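PDB 6ZPV: MgGH51 from Meripilus giganteus, which hydrolyses terminal alpha-L-arabinofuranosyl residues from arabinose-containing glycans, as a fungal glycosidase of family GH51. Local coordinates for residues A[22-27]-A[263-268]; A[226-231]-A[286-291]; A[242-247]-A[269-274]; A[316-321]-A[329-334]. One frame throughout, in Å; residues are numbered along the deposited sequence.

Contact 1: A[22-27]-A[263-268]; sequences FEDINH and YVNTDG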
# COMPACT_ATOMS: atom_id res chain seq x y z
N PHE A 22 0.53 2.41 -3.95
CA PHE A 22 -0.16 2.42 -2.66
C PHE A 22 -1.05 3.65 -2.52
O PHE A 22 -0.63 4.79 -2.71
CB PHE A 22 0.87 2.39 -1.52
CG PHE A 22 0.19 2.21 -0.16
CD1 PHE A 22 -0.23 3.30 0.58
CD2 PHE A 22 -0.04 0.96 0.35
CE1 PHE A 22 -0.89 3.12 1.79
CE2 PHE A 22 -0.72 0.77 1.56
CZ PHE A 22 -1.12 1.86 2.28
N GLU A 23 -2.25 3.39 -2.02
CA GLU A 23 -3.07 4.37 -1.32
C GLU A 23 -3.76 3.58 -0.21
O GLU A 23 -3.85 2.35 -0.31
CB GLU A 23 -4.10 5.00 -2.26
CG GLU A 23 -5.24 4.04 -2.64
CD GLU A 23 -6.19 4.65 -3.67
OE1 GLU A 23 -6.80 5.72 -3.39
OE2 GLU A 23 -6.30 4.04 -4.75
N ASP A 24 -4.37 4.27 0.75
CA ASP A 24 -5.17 3.59 1.78
C ASP A 24 -6.54 3.30 1.15
O ASP A 24 -7.39 4.21 0.97
CB ASP A 24 -5.29 4.45 3.05
CG ASP A 24 -5.58 3.61 4.25
OD1 ASP A 24 -6.23 2.53 4.12
OD2 ASP A 24 -5.12 4.00 5.39
N ILE A 25 -6.74 2.05 0.73
CA ILE A 25 -7.97 1.54 0.13
C ILE A 25 -8.10 0.11 0.68
O ILE A 25 -7.09 -0.56 0.92
CB ILE A 25 -7.89 1.53 -1.42
CG1 ILE A 25 -9.21 1.10 -2.09
CG2 ILE A 25 -6.71 0.74 -1.93
CD1 ILE A 25 -9.19 1.20 -3.60
N ASN A 26 -9.32 -0.37 0.89
CA ASN A 26 -9.50 -1.70 1.44
C ASN A 26 -8.78 -1.87 2.79
O ASN A 26 -8.31 -2.96 3.15
CB ASN A 26 -9.03 -2.82 0.51
CG ASN A 26 -9.47 -2.72 -0.92
OD1 ASN A 26 -10.65 -2.46 -1.19
ND2 ASN A 26 -8.53 -2.97 -1.85
N HIS A 27 -8.66 -0.77 3.56
CA HIS A 27 -7.92 -0.81 4.83
C HIS A 27 -6.50 -1.38 4.61
O HIS A 27 -5.96 -2.09 5.43
CB HIS A 27 -8.69 -1.56 5.90
CG HIS A 27 -9.75 -0.72 6.52
ND1 HIS A 27 -9.48 0.26 7.44
CD2 HIS A 27 -11.06 -0.60 6.23
CE1 HIS A 27 -10.58 0.89 7.75
NE2 HIS A 27 -11.57 0.35 7.03
N TYR A 263 -13.97 5.51 4.75
CA TYR A 263 -13.50 5.43 6.14
C TYR A 263 -12.53 6.54 6.49
O TYR A 263 -11.82 7.13 5.66
CB TYR A 263 -12.95 4.03 6.46
CG TYR A 263 -11.80 3.56 5.60
CD1 TYR A 263 -10.48 3.82 5.95
CD2 TYR A 263 -12.02 2.81 4.47
CE1 TYR A 263 -9.42 3.36 5.18
CE2 TYR A 263 -10.99 2.36 3.67
CZ TYR A 263 -9.69 2.64 4.01
OH TYR A 263 -8.69 2.13 3.22
N VAL A 264 -12.47 6.79 7.79
CA VAL A 264 -11.49 7.72 8.36
C VAL A 264 -10.08 7.14 8.27
O VAL A 264 -9.86 5.99 8.64
CB VAL A 264 -11.84 8.06 9.82
CG1 VAL A 264 -10.80 8.91 10.47
CG2 VAL A 264 -13.20 8.73 9.88
N ASN A 265 -9.15 7.98 7.83
CA ASN A 265 -7.72 7.71 7.95
C ASN A 265 -7.20 8.42 9.19
O ASN A 265 -7.40 9.60 9.39
CB ASN A 265 -6.97 8.22 6.73
CG ASN A 265 -7.18 7.53 5.42
OD1 ASN A 265 -6.29 7.65 4.54
ND2 ASN A 265 -8.29 6.84 5.20
N THR A 266 -6.44 7.66 10.01
CA THR A 266 -5.80 8.25 11.19
C THR A 266 -4.64 9.18 10.81
O THR A 266 -4.28 10.04 11.63
CB THR A 266 -5.25 7.18 12.12
OG1 THR A 266 -4.13 6.48 11.52
CG2 THR A 266 -6.30 6.21 12.62
N ASP A 267 -4.04 8.95 9.64
CA ASP A 267 -2.76 9.56 9.24
C ASP A 267 -1.63 9.12 10.16
O ASP A 267 -0.54 9.75 10.12
CB ASP A 267 -2.89 11.06 9.01
CG ASP A 267 -3.54 11.42 7.68
OD1 ASP A 267 -3.48 10.56 6.75
OD2 ASP A 267 -4.04 12.56 7.57
N GLY A 268 -1.81 8.03 10.92
CA GLY A 268 -0.69 7.41 11.61
C GLY A 268 0.34 6.87 10.66
O GLY A 268 1.52 6.84 11.00
O HOH W 1 -8.84 5.84 2.55
O HOH W 2 -3.82 6.34 5.46
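Tyr263 holds CG between its own backbone N and carbonyl carbon (chi1 58°), and His27 sets its imidazole beside the backbone N (chi1 -80°), a pair of turns that lays the two rings face to face. Their centroids are 3.8 Å apart with the planes 20° from parallel, and CE1 of His27 comes within 3.4 Å of CD1 of Tyr263. The phenol ends in the bend of residues 24-27, where its oxygen works both ways: OH donates to OD1 of Asp24 at 2.6 Å, reaching it from above the carboxylate plane, and accepts the backbone N of His27 at 2.9 Å. Tyrosine suits the place because it joins a broad face for stacking to a hydroxyl that can give and take. A phenylalanine here would probably keep the stack but leave Asp24 OD1 and the His27 amide without their shared partner. Two waters extend the link to Asn265. One joins Asp24 O to Asn265 ND2, while the other donates to both Asp24 OD2 and Asn265 OD1, the latter also taking a bond from Asn232. His27 ND1 is fixed by the backbone O of Asp30. The contact thus ties the loop between strand 20-21 and helix 29-33, at the end of the first barrel strand, to the small hairpin of strands 257-258 and 264-265, with strand 483-485 packed against the first loop.

Contact 2: A[226-231]-A[286-291]; sequences RFPGGN and IMAVWA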
# COMPACT_ATOMS: atom_id res chain seq x y z
N ARG A 226 4.86 4.08 -5.24
CA ARG A 226 4.03 5.26 -5.63
C ARG A 226 3.04 5.52 -4.51
O ARG A 226 2.34 4.58 -4.05
CB ARG A 226 3.31 4.98 -6.95
CG ARG A 226 2.51 6.14 -7.46
CD ARG A 226 1.44 5.73 -8.46
NE ARG A 226 0.62 6.85 -8.93
CZ ARG A 226 -0.67 6.76 -9.26
NH1 ARG A 226 -1.27 5.56 -9.31
NH2 ARG A 226 -1.35 7.87 -9.50
N PHE A 227 2.93 6.75 -4.01
CA PHE A 227 2.10 7.05 -2.84
C PHE A 227 1.92 8.54 -2.76
O PHE A 227 2.73 9.29 -3.35
CB PHE A 227 2.77 6.52 -1.56
CG PHE A 227 3.85 7.42 -1.00
CD1 PHE A 227 5.02 7.62 -1.68
CD2 PHE A 227 3.59 8.15 0.15
CE1 PHE A 227 5.94 8.53 -1.22
CE2 PHE A 227 4.52 9.05 0.60
CZ PHE A 227 5.69 9.27 -0.09
N PRO A 228 0.96 9.09 -1.98
CA PRO A 228 -0.07 8.38 -1.20
C PRO A 228 -1.36 8.13 -1.97
O PRO A 228 -2.35 7.66 -1.37
CB PRO A 228 -0.30 9.32 -0.03
CG PRO A 228 -0.16 10.69 -0.66
CD PRO A 228 1.00 10.51 -1.62
N GLY A 229 -1.37 8.37 -3.27
CA GLY A 229 -2.49 8.00 -4.11
C GLY A 229 -2.27 8.51 -5.51
O GLY A 229 -1.30 9.23 -5.77
N GLY A 230 -3.15 8.12 -6.46
CA GLY A 230 -4.40 7.44 -6.21
C GLY A 230 -5.47 8.45 -5.76
O GLY A 230 -5.19 9.54 -5.30
N ASN A 231 -6.73 7.95 -5.78
CA ASN A 231 -7.85 8.80 -5.37
C ASN A 231 -7.69 9.31 -3.95
O ASN A 231 -8.13 10.42 -3.64
CB ASN A 231 -9.16 8.05 -5.46
CG ASN A 231 -9.72 7.95 -6.86
OD1 ASN A 231 -9.04 8.32 -7.83
ND2 ASN A 231 -10.97 7.53 -7.00
N ILE A 286 7.90 7.23 -5.66
CA ILE A 286 7.27 8.08 -6.68
C ILE A 286 6.19 8.82 -5.91
O ILE A 286 5.14 8.25 -5.62
CB ILE A 286 6.79 7.30 -7.89
CG1 ILE A 286 7.93 6.59 -8.60
CG2 ILE A 286 6.04 8.27 -8.82
CD1 ILE A 286 7.57 5.75 -9.80
N MET A 287 6.50 10.04 -5.47
CA MET A 287 5.65 10.75 -4.51
C MET A 287 4.71 11.70 -5.23
O MET A 287 5.15 12.55 -6.01
CB MET A 287 6.50 11.51 -3.52
CG MET A 287 5.68 12.19 -2.44
SD MET A 287 6.62 13.02 -1.16
CE MET A 287 7.24 14.41 -2.09
N ALA A 288 3.42 11.58 -4.96
CA ALA A 288 2.42 12.49 -5.51
C ALA A 288 2.27 13.73 -4.61
O ALA A 288 2.42 13.68 -3.39
CB ALA A 288 1.09 11.81 -5.69
N VAL A 289 1.97 14.84 -5.30
CA VAL A 289 1.55 16.09 -4.66
C VAL A 289 0.15 16.44 -5.15
O VAL A 289 -0.20 16.27 -6.31
CB VAL A 289 2.52 17.26 -4.89
CG1 VAL A 289 3.85 16.97 -4.23
CG2 VAL A 289 2.73 17.62 -6.36
N TRP A 290 -0.65 16.97 -4.22
CA TRP A 290 -1.98 17.49 -4.55
C TRP A 290 -1.84 18.67 -5.50
O TRP A 290 -0.93 19.52 -5.32
CB TRP A 290 -2.69 17.87 -3.24
CG TRP A 290 -4.16 18.11 -3.46
CD1 TRP A 290 -5.13 17.14 -3.49
CD2 TRP A 290 -4.85 19.35 -3.64
NE1 TRP A 290 -6.35 17.68 -3.72
CE2 TRP A 290 -6.21 19.05 -3.81
CE3 TRP A 290 -4.47 20.70 -3.59
CZ2 TRP A 290 -7.21 20.03 -3.95
CZ3 TRP A 290 -5.42 21.69 -3.73
CH2 TRP A 290 -6.79 21.35 -3.89
N ALA A 291 -2.73 18.76 -6.49
CA ALA A 291 -2.51 19.67 -7.63
C ALA A 291 -3.70 20.57 -7.92
O ALA A 291 -3.81 21.07 -9.03
CB ALA A 291 -2.08 18.89 -8.85
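Phe227 and Ile286, with Ala288 next, have the most surface buried where strand 224-227 runs parallel to strand 284-289. Phe227 bonds to this second strand through both its N and its O: its N donates to Ile286 O at 3.1 Å, and its O accepts Ala288 N at 2.9 Å in a nearly straight bond (172°). This staggered pair, one residue bonding to two that flank its neighbour, is the parallel-sheet pattern. Phe227 carries CG between its backbone N and carbonyl carbon (chi1 81°), which swings the ring across the strand to the Met287 side chain. CZ of Phe227 lies 3.7 Å from CG of Met287, and the sulfur makes an oblique Met-aromatic contact with the ring. An alanine in place of Phe227 is likely to leave Met287 and the nearby Tyr274 and Phe278 rings facing a gap. These are neighbouring strands of the parallel (beta/alpha)8 barrel of GH51 enzymes, joined through helix 271-281 in a beta-alpha-beta crossover, and Phe227 and Met287 face the helical layer. Ile286 and Arg226 point to the other face, the barrel interior. There the beta-branched Ile286 packs CB 4.1 Å from CA of Arg226, and the extended arginine reaches Glu429 and Glu347 in salt bridges. Ala288 follows where the strands part after the cis peptide before Pro228; its small CB fits 3.5 Å from Gly229 O, and Pro228 CD lies 4.3 Å from that same methyl.

Contact 3: A[242-247]-A[269-274]; sequences WQWNAT and LGLLEY. With NAG (2-acetamido-2-deoxy-beta-D-glucopyranose), chain D.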
# COMPACT_ATOMS: atom_id res chain seq x y z
N TRP A 242 -5.49 15.15 0.99
CA TRP A 242 -4.34 14.71 1.81
C TRP A 242 -3.41 15.93 1.98
O TRP A 242 -3.12 16.62 1.00
CB TRP A 242 -3.67 13.54 1.11
CG TRP A 242 -2.53 12.91 1.86
CD1 TRP A 242 -2.60 11.89 2.75
CD2 TRP A 242 -1.13 13.27 1.79
NE1 TRP A 242 -1.37 11.58 3.24
CE2 TRP A 242 -0.44 12.39 2.66
CE3 TRP A 242 -0.39 14.17 1.03
CZ2 TRP A 242 0.95 12.44 2.79
CZ3 TRP A 242 0.98 14.20 1.17
CH2 TRP A 242 1.65 13.33 2.03
N GLN A 243 -2.88 16.11 3.18
CA GLN A 243 -1.92 17.17 3.52
C GLN A 243 -0.74 16.59 4.24
O GLN A 243 -0.92 15.99 5.34
CB GLN A 243 -2.57 18.29 4.38
CG GLN A 243 -3.70 19.01 3.70
CD GLN A 243 -4.12 20.27 4.46
OE1 GLN A 243 -3.25 21.10 4.77
NE2 GLN A 243 -5.40 20.45 4.71
N TRP A 244 0.46 16.81 3.76
CA TRP A 244 1.64 16.13 4.33
C TRP A 244 1.86 16.47 5.80
O TRP A 244 2.22 15.59 6.61
CB TRP A 244 2.93 16.54 3.53
CG TRP A 244 3.49 17.88 3.83
CD1 TRP A 244 3.09 19.08 3.30
CD2 TRP A 244 4.50 18.18 4.81
NE1 TRP A 244 3.76 20.12 3.92
CE2 TRP A 244 4.61 19.59 4.85
CE3 TRP A 244 5.24 17.41 5.73
CZ2 TRP A 244 5.47 20.23 5.76
CZ3 TRP A 244 6.05 18.06 6.62
CH2 TRP A 244 6.18 19.46 6.65
N ASN A 245 1.68 17.73 6.15
CA ASN A 245 2.09 18.22 7.46
C ASN A 245 1.16 17.71 8.57
O ASN A 245 1.58 17.61 9.71
CB ASN A 245 2.18 19.77 7.47
CG ASN A 245 0.96 20.42 6.84
OD1 ASN A 245 0.64 20.18 5.65
ND2 ASN A 245 0.26 21.24 7.65
N ALA A 246 -0.07 17.35 8.22
CA ALA A 246 -1.02 16.75 9.13
C ALA A 246 -0.69 15.29 9.42
O ALA A 246 -1.31 14.68 10.28
CB ALA A 246 -2.42 16.90 8.59
N THR A 247 0.31 14.75 8.74
CA THR A 247 0.75 13.36 8.86
C THR A 247 2.10 13.16 9.54
O THR A 247 2.58 12.04 9.60
CB THR A 247 0.72 12.60 7.52
OG1 THR A 247 1.94 12.82 6.78
CG2 THR A 247 -0.48 12.95 6.67
N LEU A 269 -0.12 6.39 9.51
CA LEU A 269 0.76 6.05 8.40
C LEU A 269 1.01 7.36 7.65
O LEU A 269 0.20 7.75 6.80
CB LEU A 269 0.14 5.00 7.50
CG LEU A 269 0.96 4.62 6.27
CD1 LEU A 269 2.31 4.11 6.64
CD2 LEU A 269 0.19 3.59 5.44
N GLY A 270 2.04 8.08 8.06
CA GLY A 270 2.33 9.40 7.54
C GLY A 270 3.64 9.49 6.79
O GLY A 270 4.32 8.47 6.55
N LEU A 271 3.98 10.70 6.34
CA LEU A 271 5.10 10.84 5.39
C LEU A 271 6.38 10.21 5.94
O LEU A 271 7.10 9.56 5.15
CB LEU A 271 5.25 12.31 5.00
CG LEU A 271 6.32 12.63 3.96
CD1 LEU A 271 6.20 11.77 2.70
CD2 LEU A 271 6.26 14.08 3.56
N LEU A 272 6.74 10.43 7.22
CA LEU A 272 8.01 9.87 7.68
C LEU A 272 7.93 8.35 7.76
O LEU A 272 8.96 7.68 7.54
CB LEU A 272 8.44 10.47 9.01
CG LEU A 272 9.85 10.17 9.44
CD1 LEU A 272 10.91 10.65 8.44
CD2 LEU A 272 10.14 10.81 10.79
N GLU A 273 6.80 7.77 8.13
CA GLU A 273 6.67 6.30 8.18
C GLU A 273 6.84 5.70 6.78
O GLU A 273 7.51 4.67 6.61
CB GLU A 273 5.38 5.87 8.83
CG GLU A 273 5.24 6.23 10.32
CD GLU A 273 4.90 7.66 10.66
OE1 GLU A 273 4.31 8.32 9.75
OE2 GLU A 273 5.14 8.10 11.79
N TYR A 274 6.25 6.35 5.77
CA TYR A 274 6.46 5.91 4.38
C TYR A 274 7.96 5.94 4.04
O TYR A 274 8.50 4.95 3.54
CB TYR A 274 5.66 6.81 3.41
CG TYR A 274 4.18 6.59 3.30
CD1 TYR A 274 3.69 5.44 2.72
CD2 TYR A 274 3.26 7.56 3.68
CE1 TYR A 274 2.33 5.25 2.49
CE2 TYR A 274 1.90 7.38 3.49
CZ TYR A 274 1.43 6.22 2.90
OH TYR A 274 0.10 6.01 2.61
C1 NAG D . -0.85 21.96 7.07
C2 NAG D . -1.78 22.45 8.16
C3 NAG D . -2.82 23.40 7.55
C4 NAG D . -2.13 24.53 6.78
C5 NAG D . -1.18 23.92 5.73
C6 NAG D . -0.37 25.01 4.96
C7 NAG D . -2.22 21.16 10.19
C8 NAG D . -2.96 20.02 10.81
N2 NAG D . -2.44 21.37 8.88
O3 NAG D . -3.68 23.96 8.59
O4 NAG D . -3.16 25.26 6.09
O5 NAG D . -0.24 23.12 6.42
O6 NAG D . 0.47 24.43 3.92
O7 NAG D . -1.54 21.88 10.83
O HOH W 3 -1.30 9.57 5.38
O HOH W 4 5.10 10.94 9.61
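Trp244 meets Leu271 obliquely, CE3 of the indole lying 4.1 Å from the CD2 methyl, while CB of Asn245 lies over the centre of one face of that indole. Over one face of Trp242, toward the rim, lies the backbone N of Trp244; at its edge NE1 donates to a water in the ring plane, which passes the link on to Leu269 O. The direct polar join is made by Thr247. Its OG1 donates to Trp244 O at 2.8 Å and accepts Leu271 N at 3.0 Å (157°), so a threonine from another segment satisfies an amide in the first turn of helix 271-281. Gly270 is the N-cap of this helix, which follows strand 224-227 in the barrel and packs on its outside. Glycine is needed there because a CB would clash with Thr247 O, which instead receives a CA-H...O contact from Gly270 CA at 3.4 Å. Glu273 bends back at chi2 (78°) to accept Gly270 N through OE1, 2.8 Å away, and its OE2 bridges to Arg254. A second water bonds to Thr247 O, Leu272 N and Glu273 OE1. On the far side of the 242-247 loop, Asn245 ND2 is covalently linked to C1 of the N-glycan's first GlcNAc, and OE1 of Gln243 lies 3.4 Å from that carbon.

Contact 4: A[316-321]-A[329-334]; sequences INFVIG and AALRAS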
# COMPACT_ATOMS: atom_id res chain seq x y z
N ILE A 316 8.06 18.40 -0.34
CA ILE A 316 9.32 17.92 -0.95
C ILE A 316 10.52 18.29 -0.07
O ILE A 316 11.42 17.45 0.15
CB ILE A 316 9.45 18.42 -2.39
CG1 ILE A 316 8.35 17.83 -3.27
CG2 ILE A 316 10.85 18.11 -2.93
CD1 ILE A 316 8.16 18.50 -4.62
N ASN A 317 10.52 19.49 0.49
CA ASN A 317 11.63 19.87 1.41
C ASN A 317 11.68 18.95 2.62
O ASN A 317 12.76 18.65 3.11
CB ASN A 317 11.52 21.34 1.83
CG ASN A 317 12.10 22.29 0.80
OD1 ASN A 317 12.98 21.87 0.04
ND2 ASN A 317 11.60 23.54 0.83
N PHE A 318 10.55 18.50 3.14
CA PHE A 318 10.57 17.54 4.24
C PHE A 318 11.40 16.32 3.81
O PHE A 318 12.15 15.76 4.64
CB PHE A 318 9.16 17.12 4.66
CG PHE A 318 9.17 16.17 5.83
CD1 PHE A 318 9.30 16.64 7.12
CD2 PHE A 318 9.11 14.79 5.65
CE1 PHE A 318 9.32 15.81 8.21
CE2 PHE A 318 9.11 13.93 6.75
CZ PHE A 318 9.22 14.45 8.03
N VAL A 319 11.21 15.83 2.60
CA VAL A 319 11.87 14.61 2.09
C VAL A 319 13.36 14.84 1.90
O VAL A 319 14.18 14.00 2.33
CB VAL A 319 11.19 14.10 0.82
CG1 VAL A 319 11.83 12.79 0.40
CG2 VAL A 319 9.68 13.93 0.98
N ILE A 320 13.74 15.93 1.19
CA ILE A 320 15.11 16.08 0.64
C ILE A 320 15.85 17.33 1.07
O ILE A 320 17.04 17.45 0.75
CB ILE A 320 15.12 16.02 -0.89
CG1 ILE A 320 14.46 17.24 -1.55
CG2 ILE A 320 14.54 14.72 -1.39
CD1 ILE A 320 14.61 17.24 -3.04
N GLY A 321 15.18 18.29 1.70
CA GLY A 321 15.85 19.60 1.86
C GLY A 321 16.96 19.55 2.88
O GLY A 321 16.95 18.72 3.79
N ALA A 329 12.48 20.76 6.33
CA ALA A 329 13.71 19.92 6.42
C ALA A 329 14.20 19.91 7.87
O ALA A 329 14.69 18.88 8.34
CB ALA A 329 14.75 20.47 5.47
N ALA A 330 14.16 21.04 8.56
CA ALA A 330 14.55 21.06 9.98
C ALA A 330 13.68 20.13 10.78
O ALA A 330 14.15 19.50 11.73
CB ALA A 330 14.50 22.48 10.52
N LEU A 331 12.41 20.03 10.40
CA LEU A 331 11.47 19.15 11.09
C LEU A 331 11.86 17.69 10.89
O LEU A 331 11.87 16.89 11.85
CB LEU A 331 10.06 19.42 10.57
CG LEU A 331 8.93 18.61 11.23
CD1 LEU A 331 8.81 18.91 12.70
CD2 LEU A 331 7.63 18.87 10.53
N ARG A 332 12.21 17.28 9.66
CA ARG A 332 12.69 15.93 9.40
C ARG A 332 13.87 15.63 10.33
O ARG A 332 13.96 14.54 10.94
CB ARG A 332 13.08 15.75 7.94
CG ARG A 332 13.52 14.33 7.60
CD ARG A 332 14.29 14.17 6.29
NE ARG A 332 15.53 14.92 6.28
CZ ARG A 332 15.83 15.97 5.52
NH1 ARG A 332 14.91 16.56 4.78
NH2 ARG A 332 17.05 16.44 5.50
N ALA A 333 14.83 16.53 10.41
CA ALA A 333 15.98 16.35 11.30
C ALA A 333 15.51 16.18 12.74
O ALA A 333 16.07 15.32 13.47
CB ALA A 333 16.97 17.52 11.10
N SER A 334 14.63 17.05 13.21
CA SER A 334 14.15 17.02 14.60
C SER A 334 13.51 15.67 14.95
O SER A 334 13.50 15.29 16.13
CB SER A 334 13.17 18.17 14.85
OG SER A 334 11.85 17.88 14.45
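Arg332 supplies the polar half of the contact, its guanidinium reaching the C-terminal end of helix 306-320. NH1 and NH2 both grip Gly321 O, just past the helix end, at 3.1 Å and 2.9 Å, and NH1 also donates to Phe318 O at 2.9 Å in a nearly straight bond (172°). Both oxygens lie in the guanidinium plane, although NH1 meets Phe318 O from well above the carbonyl plane. The chain bends at chi3 (62°), which turns the head back toward the helix end. Arginine suits the place because one flat head can serve several carbonyls at once; NE and NH2 further donate to the backbone oxygens of His337 and Pro338.

Apolar contact comes chiefly from Phe318. CB of Arg332 sits over one face of its ring in a CH-pi contact, 4.0 Å from the centroid, while CG of Leu331 comes to the ring edge, 4.1 Å from CE1. The ring and guanidinium planes stand steeply to each other, so the arginine offers its aliphatic stem to the ring and its nitrogens to the backbone.

Close backbone packing is the third element. The short helix axes approach to 7.6 Å and cross at -45°, a spacing allowed by small residues: Ala329 CB lies 3.3 Å from Gly321 O, and a side chain on Gly321 would press on that methyl. The chemistry implies that carbonyls at a helix C-terminus, where the dipole would favour a positive charge, are satisfied by a cation from the next helix.

Overall arrangement
All four contacts belong to the catalytic barrel or the loops at its rim. Contact 2 joins two neighbouring strands of the eight-stranded parallel sheet; contact 1 lies about 13 Å from it, centre to centre, and is tied to it where Phe22 N meets Arg226 O. Contact 3, nested along the chain inside the loop closed by contact 2, sits about 12 Å from both contacts 2 and 4, and its Leu271 touches Phe227, Met287 and Phe318. Contact 4 comes last in sequence, on the outer helical layer. Leu271 and Met287 thus link the barrel strands to helices 271-281 and 306-320 by apolar contacts.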